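Local structure of cryptochrome DASH (Arabidopsis thaliana, 2J4D) at residues 64-72 and 217-226; 256-264 and 300-308. The protein repairs cyclobutane pyrimidine dimers in single-stranded DNA as a FAD- and folate-containing photolyase, binds DNA without sequence specificity and may act as a photoreceptor. One frame throughout, in Å; residues are numbered along the deposited sequence.

Contact 1: residues 64-72 and 217-226; sequences SSDTILPVY and LGPTPSVDDW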
loop_
_atom_site.group_PDB
_atom_site.type_symbol
_atom_site.label_atom_id
_atom_site.label_comp_id
_atom_site.label_asym_id
_atom_site.label_seq_id
_atom_site.Cartn_x
_atom_site.Cartn_y
_atom_site.Cartn_z
ATOM N N SER A 64 -19.536 20.847 0.728
ATOM C CA SER A 64 -20.919 20.631 0.327
ATOM C C SER A 64 -21.842 20.334 1.508
ATOM O O SER A 64 -22.931 19.787 1.329
ATOM C CB SER A 64 -20.985 19.487 -0.682
ATOM O OG SER A 64 -20.625 18.263 -0.076
ATOM N N SER A 65 -21.412 20.704 2.707
ATOM C CA SER A 65 -22.194 20.461 3.914
ATOM C C SER A 65 -21.923 21.542 4.955
ATOM O O SER A 65 -21.079 22.414 4.746
ATOM C CB SER A 65 -21.796 19.123 4.527
ATOM O OG SER A 65 -20.490 19.217 5.080
ATOM N N ASP A 66 -22.652 21.489 6.065
ATOM C CA ASP A 66 -22.411 22.425 7.156
ATOM C C ASP A 66 -21.964 21.612 8.359
ATOM O O ASP A 66 -21.498 22.165 9.362
ATOM C CB ASP A 66 -23.655 23.266 7.503
ATOM C CG ASP A 66 -24.881 22.426 7.825
ATOM O OD1 ASP A 66 -24.770 21.421 8.559
ATOM O OD2 ASP A 66 -25.976 22.796 7.349
ATOM N N THR A 67 -22.065 20.289 8.233
ATOM C CA THR A 67 -21.686 19.367 9.304
ATOM C C THR A 67 -21.179 18.050 8.711
ATOM O O THR A 67 -21.779 17.513 7.783
ATOM C CB THR A 67 -22.897 19.072 10.208
ATOM O OG1 THR A 67 -23.470 20.310 10.641
ATOM C CG2 THR A 67 -22.476 18.281 11.432
ATOM N N ILE A 68 -20.083 17.522 9.248
ATOM C CA ILE A 68 -19.520 16.272 8.725
ATOM C C ILE A 68 -19.427 15.175 9.764
ATOM O O ILE A 68 -19.038 15.426 10.897
ATOM C CB ILE A 68 -18.076 16.464 8.195
ATOM C CG1 ILE A 68 -18.037 17.556 7.130
ATOM C CG2 ILE A 68 -17.550 15.131 7.641
ATOM C CD1 ILE A 68 -16.617 17.992 6.770
ATOM N N LEU A 69 -19.769 13.953 9.366
ATOM C CA LEU A 69 -19.654 12.807 10.261
ATOM C C LEU A 69 -18.671 11.815 9.627
ATOM O O LEU A 69 -19.052 11.034 8.761
ATOM C CB LEU A 69 -21.010 12.116 10.463
ATOM C CG LEU A 69 -20.943 10.807 11.257
ATOM C CD1 LEU A 69 -20.235 11.042 12.580
ATOM C CD2 LEU A 69 -22.351 10.274 11.500
ATOM N N PRO A 70 -17.390 11.862 10.028
ATOM C CA PRO A 70 -16.363 10.954 9.489
ATOM C C PRO A 70 -16.545 9.557 10.077
ATOM O O PRO A 70 -16.704 9.400 11.289
ATOM C CB PRO A 70 -15.048 11.592 9.948
ATOM C CG PRO A 70 -15.415 13.042 10.193
ATOM C CD PRO A 70 -16.774 12.927 10.835
ATOM N N VAL A 71 -16.506 8.542 9.225
ATOM C CA VAL A 71 -16.709 7.177 9.685
ATOM C C VAL A 71 -15.746 6.167 9.079
ATOM O O VAL A 71 -15.376 6.279 7.912
ATOM C CB VAL A 71 -18.125 6.680 9.315
ATOM C CG1 VAL A 71 -18.368 5.301 9.917
ATOM C CG2 VAL A 71 -19.175 7.677 9.784
ATOM N N TYR A 72 -15.337 5.192 9.885
ATOM C CA TYR A 72 -14.511 4.102 9.387
ATOM C C TYR A 72 -15.201 2.844 9.883
ATOM O O TYR A 72 -15.538 2.739 11.068
ATOM C CB TYR A 72 -13.084 4.111 9.930
ATOM C CG TYR A 72 -12.294 2.919 9.412
ATOM C CD1 TYR A 72 -11.733 2.926 8.132
ATOM C CD2 TYR A 72 -12.178 1.753 10.171
ATOM C CE1 TYR A 72 -11.080 1.798 7.621
ATOM C CE2 TYR A 72 -11.528 0.620 9.673
ATOM C CZ TYR A 72 -10.986 0.649 8.400
ATOM O OH TYR A 72 -10.368 -0.477 7.908
ATOM N N LEU A 217 -12.440 22.189 10.250
ATOM C CA LEU A 217 -13.363 21.380 9.456
ATOM C C LEU A 217 -14.670 21.034 10.160
ATOM O O LEU A 217 -15.584 20.483 9.539
ATOM C CB LEU A 217 -12.674 20.078 9.045
ATOM C CG LEU A 217 -11.451 20.178 8.132
ATOM C CD1 LEU A 217 -10.772 18.813 8.044
ATOM C CD2 LEU A 217 -11.877 20.656 6.756
ATOM N N GLY A 218 -14.746 21.328 11.457
ATOM C CA GLY A 218 -15.945 21.025 12.220
ATOM C C GLY A 218 -17.150 21.862 11.828
ATOM O O GLY A 218 -17.060 22.725 10.953
ATOM N N PRO A 219 -18.296 21.651 12.486
ATOM C CA PRO A 219 -18.508 20.685 13.563
ATOM C C PRO A 219 -19.029 19.351 13.036
ATOM O O PRO A 219 -19.305 19.204 11.845
ATOM C CB PRO A 219 -19.556 21.381 14.418
ATOM C CG PRO A 219 -20.462 21.941 13.356
ATOM C CD PRO A 219 -19.495 22.492 12.304
ATOM N N THR A 220 -19.164 18.392 13.943
ATOM C CA THR A 220 -19.699 17.078 13.612
ATOM C C THR A 220 -21.079 17.054 14.255
ATOM O O THR A 220 -21.435 17.963 15.006
ATOM C CB THR A 220 -18.900 15.956 14.272
ATOM O OG1 THR A 220 -19.061 16.050 15.695
ATOM C CG2 THR A 220 -17.419 16.061 13.920
ATOM N N PRO A 221 -21.885 16.022 13.960
ATOM C CA PRO A 221 -23.205 15.990 14.593
ATOM C C PRO A 221 -22.939 15.606 16.042
ATOM O O PRO A 221 -21.813 15.241 16.389
ATOM C CB PRO A 221 -23.931 14.872 13.845
ATOM C CG PRO A 221 -23.241 14.838 12.511
ATOM C CD PRO A 221 -21.790 15.017 12.888
ATOM N N SER A 222 -23.956 15.692 16.889
ATOM C CA SER A 222 -23.780 15.305 18.277
ATOM C C SER A 222 -23.767 13.778 18.296
ATOM O O SER A 222 -24.726 13.132 17.876
ATOM C CB SER A 222 -24.932 15.832 19.134
ATOM O OG SER A 222 -24.735 15.471 20.491
ATOM N N VAL A 223 -22.674 13.203 18.775
ATOM C CA VAL A 223 -22.533 11.757 18.822
ATOM C C VAL A 223 -22.285 11.303 20.247
ATOM O O VAL A 223 -21.403 11.822 20.923
ATOM C CB VAL A 223 -21.363 11.298 17.926
ATOM C CG1 VAL A 223 -21.050 9.827 18.169
ATOM C CG2 VAL A 223 -21.719 11.536 16.466
ATOM N N ASP A 224 -23.058 10.323 20.695
ATOM C CA ASP A 224 -22.921 9.816 22.053
ATOM C C ASP A 224 -21.733 8.877 22.238
ATOM O O ASP A 224 -21.093 8.884 23.290
ATOM C CB ASP A 224 -24.216 9.119 22.486
ATOM C CG ASP A 224 -25.432 10.038 22.400
ATOM O OD1 ASP A 224 -25.328 11.213 22.821
ATOM O OD2 ASP A 224 -26.493 9.586 21.919
ATOM N N ASP A 225 -21.431 8.070 21.226
ATOM C CA ASP A 225 -20.305 7.146 21.322
ATOM C C ASP A 225 -19.535 7.090 20.013
ATOM O O ASP A 225 -20.020 6.535 19.021
ATOM C CB ASP A 225 -20.806 5.748 21.697
ATOM C CG ASP A 225 -19.682 4.736 21.834
ATOM O OD1 ASP A 225 -18.505 5.136 21.961
ATOM O OD2 ASP A 225 -19.984 3.524 21.826
ATOM N N TRP A 226 -18.334 7.666 20.017
ATOM C CA TRP A 226 -17.495 7.696 18.824
ATOM C C TRP A 226 -16.836 6.362 18.512
ATOM O O TRP A 226 -16.282 6.182 17.427
ATOM C CB TRP A 226 -16.441 8.805 18.938
ATOM C CG TRP A 226 -17.052 10.165 18.780
ATOM C CD1 TRP A 226 -17.561 10.962 19.769
ATOM C CD2 TRP A 226 -17.321 10.837 17.548
ATOM N NE1 TRP A 226 -18.136 12.084 19.227
ATOM C CE2 TRP A 226 -18.002 12.034 17.864
ATOM C CE3 TRP A 226 -17.059 10.542 16.203
ATOM C CZ2 TRP A 226 -18.423 12.937 16.882
ATOM C CZ3 TRP A 226 -17.477 11.439 15.228
ATOM C CH2 TRP A 226 -18.153 12.621 15.572
#
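L69 reaches from the strand into the 217-226 loop, meeting P221 near its base and V223 and W226 at its tip. CB rests 3.9 Å from P221 CD. With CG anti to the backbone N (chi1 173°), the chain runs on along the loop, and CD1 ends 3.8 Å from W226 CZ3, approaching the indole obliquely. The same methyl has V223 CG2 beside it, and V223 CB in turn leans over one face of the W226 ring. F134 of helix 123-134 touches L69, P221 and V223 as well. Strand 67-74 belongs to the parallel sheet of the photolyase alpha/beta domain, between strands 117-120 and 41-46; the loop, part of the long connection leading towards the helical FAD-binding domain, runs along its beginning. One backbone bond fastens the two, I68 N to P219 O at 3.2 Å, nearly straight (162°), just after the cis peptide preceding P219. I68 O is buried and has no hydrogen-bond partner; facing it are T220 CA, at 3.2 Å in a CH...O contact, and P221 CD. T67 lays CG2 against the T220-P221 peptide, 3.4 Å from T220 C, while its OG1 bonds D66 OD1 at 2.7 Å and G40 N holds the other carboxylate oxygen. With an alanine here the methyl and hydroxyl are both gone, which would probably open a gap beside P221 CD and leave D66 OD1 without this donor.

Contact 2: residues 256-264 and 300-308; sequences VGRVFEYFW and RFIYEEVQR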
loop_
_atom_site.group_PDB
_atom_site.type_symbol
_atom_site.label_atom_id
_atom_site.label_comp_id
_atom_site.label_asym_id
_atom_site.label_seq_id
_atom_site.Cartn_x
_atom_site.Cartn_y
_atom_site.Cartn_z
ATOM N N VAL A 256 4.154 11.233 6.836
ATOM C CA VAL A 256 4.788 12.461 6.374
ATOM C C VAL A 256 6.142 12.593 7.069
ATOM O O VAL A 256 7.052 13.242 6.561
ATOM C CB VAL A 256 3.907 13.711 6.632
ATOM C CG1 VAL A 256 2.543 13.521 5.953
ATOM C CG2 VAL A 256 3.750 13.958 8.109
ATOM N N GLY A 257 6.275 11.946 8.223
ATOM C CA GLY A 257 7.541 11.974 8.933
ATOM C C GLY A 257 8.600 11.238 8.125
ATOM O O GLY A 257 9.761 11.651 8.096
ATOM N N ARG A 258 8.204 10.148 7.462
ATOM C CA ARG A 258 9.144 9.374 6.646
ATOM C C ARG A 258 9.518 10.129 5.375
ATOM O O ARG A 258 10.659 10.039 4.909
ATOM C CB ARG A 258 8.558 7.993 6.305
ATOM C CG ARG A 258 9.421 7.138 5.365
ATOM C CD ARG A 258 10.858 6.927 5.882
ATOM N NE ARG A 258 11.657 6.218 4.886
ATOM C CZ ARG A 258 12.931 5.862 5.035
ATOM N NH1 ARG A 258 13.586 6.144 6.158
ATOM N NH2 ARG A 258 13.550 5.215 4.054
ATOM N N VAL A 259 8.564 10.865 4.800
ATOM C CA VAL A 259 8.864 11.648 3.604
ATOM C C VAL A 259 9.911 12.694 4.021
ATOM O O VAL A 259 10.911 12.907 3.336
ATOM C CB VAL A 259 7.600 12.358 3.044
ATOM C CG1 VAL A 259 7.993 13.333 1.955
ATOM C CG2 VAL A 259 6.649 11.322 2.444
ATOM N N PHE A 260 9.682 13.331 5.162
ATOM C CA PHE A 260 10.628 14.319 5.669
ATOM C C PHE A 260 11.988 13.664 5.938
ATOM O O PHE A 260 13.037 14.171 5.541
ATOM C CB PHE A 260 10.089 14.923 6.967
ATOM C CG PHE A 260 11.096 15.726 7.727
ATOM C CD1 PHE A 260 11.458 17.001 7.304
ATOM C CD2 PHE A 260 11.703 15.194 8.862
ATOM C CE1 PHE A 260 12.412 17.736 7.999
ATOM C CE2 PHE A 260 12.663 15.925 9.569
ATOM C CZ PHE A 260 13.016 17.196 9.135
ATOM N N GLU A 261 11.958 12.522 6.609
ATOM C CA GLU A 261 13.182 11.812 6.962
ATOM C C GLU A 261 14.052 11.395 5.775
ATOM O O GLU A 261 15.263 11.640 5.754
ATOM C CB GLU A 261 12.828 10.581 7.794
ATOM C CG GLU A 261 14.023 9.768 8.241
ATOM C CD GLU A 261 13.614 8.582 9.087
ATOM O OE1 GLU A 261 13.158 7.564 8.520
ATOM O OE2 GLU A 261 13.729 8.681 10.325
ATOM N N TYR A 262 13.427 10.768 4.785
ATOM C CA TYR A 262 14.140 10.286 3.612
ATOM C C TYR A 262 14.603 11.412 2.693
ATOM O O TYR A 262 15.753 11.435 2.253
ATOM C CB TYR A 262 13.252 9.316 2.826
ATOM C CG TYR A 262 13.994 8.596 1.724
ATOM C CD1 TYR A 262 14.954 7.630 2.024
ATOM C CD2 TYR A 262 13.776 8.917 0.384
ATOM C CE1 TYR A 262 15.688 7.004 1.012
ATOM C CE2 TYR A 262 14.505 8.298 -0.634
ATOM C CZ TYR A 262 15.461 7.345 -0.308
ATOM O OH TYR A 262 16.204 6.756 -1.303
ATOM N N PHE A 263 13.706 12.347 2.406
ATOM C CA PHE A 263 14.020 13.465 1.531
ATOM C C PHE A 263 14.932 14.517 2.144
ATOM O O PHE A 263 16.002 14.825 1.613
ATOM C CB PHE A 263 12.739 14.202 1.101
ATOM C CG PHE A 263 11.949 13.509 0.029
ATOM C CD1 PHE A 263 12.223 12.192 -0.329
ATOM C CD2 PHE A 263 10.906 14.172 -0.604
ATOM C CE1 PHE A 263 11.464 11.541 -1.305
ATOM C CE2 PHE A 263 10.136 13.532 -1.584
ATOM C CZ PHE A 263 10.416 12.216 -1.933
ATOM N N TRP A 264 14.491 15.063 3.270
ATOM C CA TRP A 264 15.186 16.169 3.896
ATOM C C TRP A 264 16.218 15.911 4.979
ATOM O O TRP A 264 17.379 16.286 4.821
ATOM C CB TRP A 264 14.136 17.163 4.392
ATOM C CG TRP A 264 13.156 17.558 3.303
ATOM C CD1 TRP A 264 11.907 17.031 3.077
ATOM C CD2 TRP A 264 13.376 18.522 2.264
ATOM N NE1 TRP A 264 11.342 17.610 1.961
ATOM C CE2 TRP A 264 12.222 18.528 1.443
ATOM C CE3 TRP A 264 14.441 19.383 1.946
ATOM C CZ2 TRP A 264 12.101 19.364 0.322
ATOM C CZ3 TRP A 264 14.319 20.219 0.827
ATOM C CH2 TRP A 264 13.157 20.200 0.032
ATOM N N ARG A 300 0.379 13.061 -4.878
ATOM C CA ARG A 300 0.407 14.468 -5.257
ATOM C C ARG A 300 1.230 15.218 -4.232
ATOM O O ARG A 300 1.976 16.134 -4.577
ATOM C CB ARG A 300 -1.005 15.052 -5.372
ATOM C CG ARG A 300 -1.752 14.485 -6.564
ATOM C CD ARG A 300 -3.064 15.195 -6.825
ATOM N NE ARG A 300 -3.941 15.171 -5.661
ATOM C CZ ARG A 300 -5.268 15.164 -5.736
ATOM N NH1 ARG A 300 -5.863 15.176 -6.922
ATOM N NH2 ARG A 300 -6.000 15.136 -4.628
ATOM N N PHE A 301 1.102 14.821 -2.969
ATOM C CA PHE A 301 1.886 15.429 -1.894
ATOM C C PHE A 301 3.371 15.110 -2.115
ATOM O O PHE A 301 4.228 15.999 -2.076
ATOM C CB PHE A 301 1.426 14.872 -0.541
ATOM C CG PHE A 301 2.420 15.066 0.569
ATOM C CD1 PHE A 301 2.746 16.341 1.021
ATOM C CD2 PHE A 301 3.041 13.969 1.160
ATOM C CE1 PHE A 301 3.675 16.519 2.043
ATOM C CE2 PHE A 301 3.974 14.138 2.184
ATOM C CZ PHE A 301 4.292 15.416 2.627
ATOM N N ILE A 302 3.672 13.838 -2.358
ATOM C CA ILE A 302 5.058 13.428 -2.580
ATOM C C ILE A 302 5.677 14.203 -3.744
ATOM O O ILE A 302 6.823 14.653 -3.659
ATOM C CB ILE A 302 5.162 11.905 -2.860
ATOM C CG1 ILE A 302 4.744 11.119 -1.612
ATOM C CG2 ILE A 302 6.615 11.532 -3.242
ATOM C CD1 ILE A 302 4.492 9.634 -1.859
ATOM N N TYR A 303 4.914 14.369 -4.820
ATOM C CA TYR A 303 5.398 15.100 -5.991
ATOM C C TYR A 303 5.769 16.542 -5.640
ATOM O O TYR A 303 6.807 17.054 -6.069
ATOM C CB TYR A 303 4.337 15.095 -7.095
ATOM C CG TYR A 303 4.725 15.914 -8.304
ATOM C CD1 TYR A 303 5.835 15.574 -9.076
ATOM C CD2 TYR A 303 3.988 17.042 -8.672
ATOM C CE1 TYR A 303 6.208 16.343 -10.190
ATOM C CE2 TYR A 303 4.353 17.813 -9.783
ATOM C CZ TYR A 303 5.461 17.457 -10.530
ATOM O OH TYR A 303 5.835 18.225 -11.607
ATOM N N GLU A 304 4.926 17.204 -4.861
ATOM C CA GLU A 304 5.222 18.575 -4.484
ATOM C C GLU A 304 6.464 18.652 -3.609
ATOM O O GLU A 304 7.211 19.623 -3.687
ATOM C CB GLU A 304 4.020 19.210 -3.783
ATOM C CG GLU A 304 2.904 19.548 -4.760
ATOM C CD GLU A 304 1.876 20.507 -4.186
ATOM O OE1 GLU A 304 0.719 20.091 -3.996
ATOM O OE2 GLU A 304 2.232 21.678 -3.927
ATOM N N GLU A 305 6.690 17.632 -2.784
ATOM C CA GLU A 305 7.873 17.606 -1.928
ATOM C C GLU A 305 9.106 17.403 -2.807
ATOM O O GLU A 305 10.160 18.002 -2.564
ATOM C CB GLU A 305 7.761 16.482 -0.895
ATOM C CG GLU A 305 6.782 16.784 0.224
ATOM C CD GLU A 305 7.244 17.938 1.105
ATOM O OE1 GLU A 305 8.351 17.847 1.676
ATOM O OE2 GLU A 305 6.501 18.934 1.230
ATOM N N VAL A 306 8.971 16.555 -3.826
ATOM C CA VAL A 306 10.066 16.314 -4.770
ATOM C C VAL A 306 10.376 17.613 -5.539
ATOM O O VAL A 306 11.542 17.940 -5.786
ATOM C CB VAL A 306 9.702 15.204 -5.792
ATOM C CG1 VAL A 306 10.728 15.173 -6.925
ATOM C CG2 VAL A 306 9.660 13.847 -5.102
ATOM N N GLN A 307 9.338 18.348 -5.922
ATOM C CA GLN A 307 9.540 19.607 -6.639
ATOM C C GLN A 307 10.321 20.578 -5.768
ATOM O O GLN A 307 11.235 21.261 -6.238
ATOM C CB GLN A 307 8.204 20.261 -6.995
ATOM C CG GLN A 307 7.416 19.602 -8.117
ATOM C CD GLN A 307 6.107 20.334 -8.361
ATOM O OE1 GLN A 307 5.266 20.456 -7.457
ATOM N NE2 GLN A 307 5.931 20.838 -9.578
ATOM N N ARG A 308 9.945 20.660 -4.497
ATOM C CA ARG A 308 10.631 21.564 -3.590
ATOM C C ARG A 308 12.083 21.129 -3.407
ATOM O O ARG A 308 12.993 21.965 -3.362
ATOM C CB ARG A 308 9.916 21.631 -2.237
ATOM C CG ARG A 308 10.460 22.768 -1.373
ATOM C CD ARG A 308 9.561 23.137 -0.199
ATOM N NE ARG A 308 9.801 22.299 0.970
ATOM C CZ ARG A 308 9.081 21.231 1.275
ATOM N NH1 ARG A 308 8.070 20.880 0.493
ATOM N NH2 ARG A 308 9.371 20.518 2.358
#
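W264 lies almost flat over the R308 guanidinium, the two planes only 15° apart, with CZ2 above the guanidinium face and 3.7 Å from R308 CZ. The E305 carboxylate stands steeply to the indole and receives both neighbours: W264 NE1 gives a hydrogen bond of 3.0 Å to E305 OE1, while R308 grips E305 end-on, NH2 to OE1 and NH1 to OE2, the latter a salt bridge of 2.6 Å. OE1 thus accepts from two donors, and OE2 also bonds Y26 OH of helix 12-26. A bend about CB-CG of E305 (chi2 -66°) folds the carboxylate round to these partners. The contact pairs two helices of the FAD-binding helical domain that run in nearly the same direction; the axes of 256-264 and 300-308 cross at -27° and come within 11.1 Å of each other, with both aromatic and branched aliphatic side chains packed between them. F263 turns its ring edge to E305, F263 CE2 lying 3.8 Å from E305 CB, and meets V306 CG2 obliquely at 3.6 Å from CE2; its ring also meets that of F288. Further back along both helices, V259 and F301 lie alongside and point opposite ways, V259 CG2 3.9 Å from F301 CE2, and V256 brings CG1 to the same CE2, roughly perpendicular to the F301 side chain.

In the fold
The two contacts follow one another along the chain, 64-72 with 217-226 closing before 256-264 meets 300-308, and they sit in different parts of the fold. Their centres are about 30 Å apart and their nearest atoms about 14 Å, without touching. Contact 1 lies on the alpha/beta domain, its centre about 27 Å from that of the chain and away from the known ligand sites. Contact 2 is deeper, about 17 Å from the chain centre, and near the flavin: the I302 side chain comes within about 7 Å of the bound FAD, and that of F263 lies about 4 Å from that of F288, a probable FAD-binding residue judged from relatives.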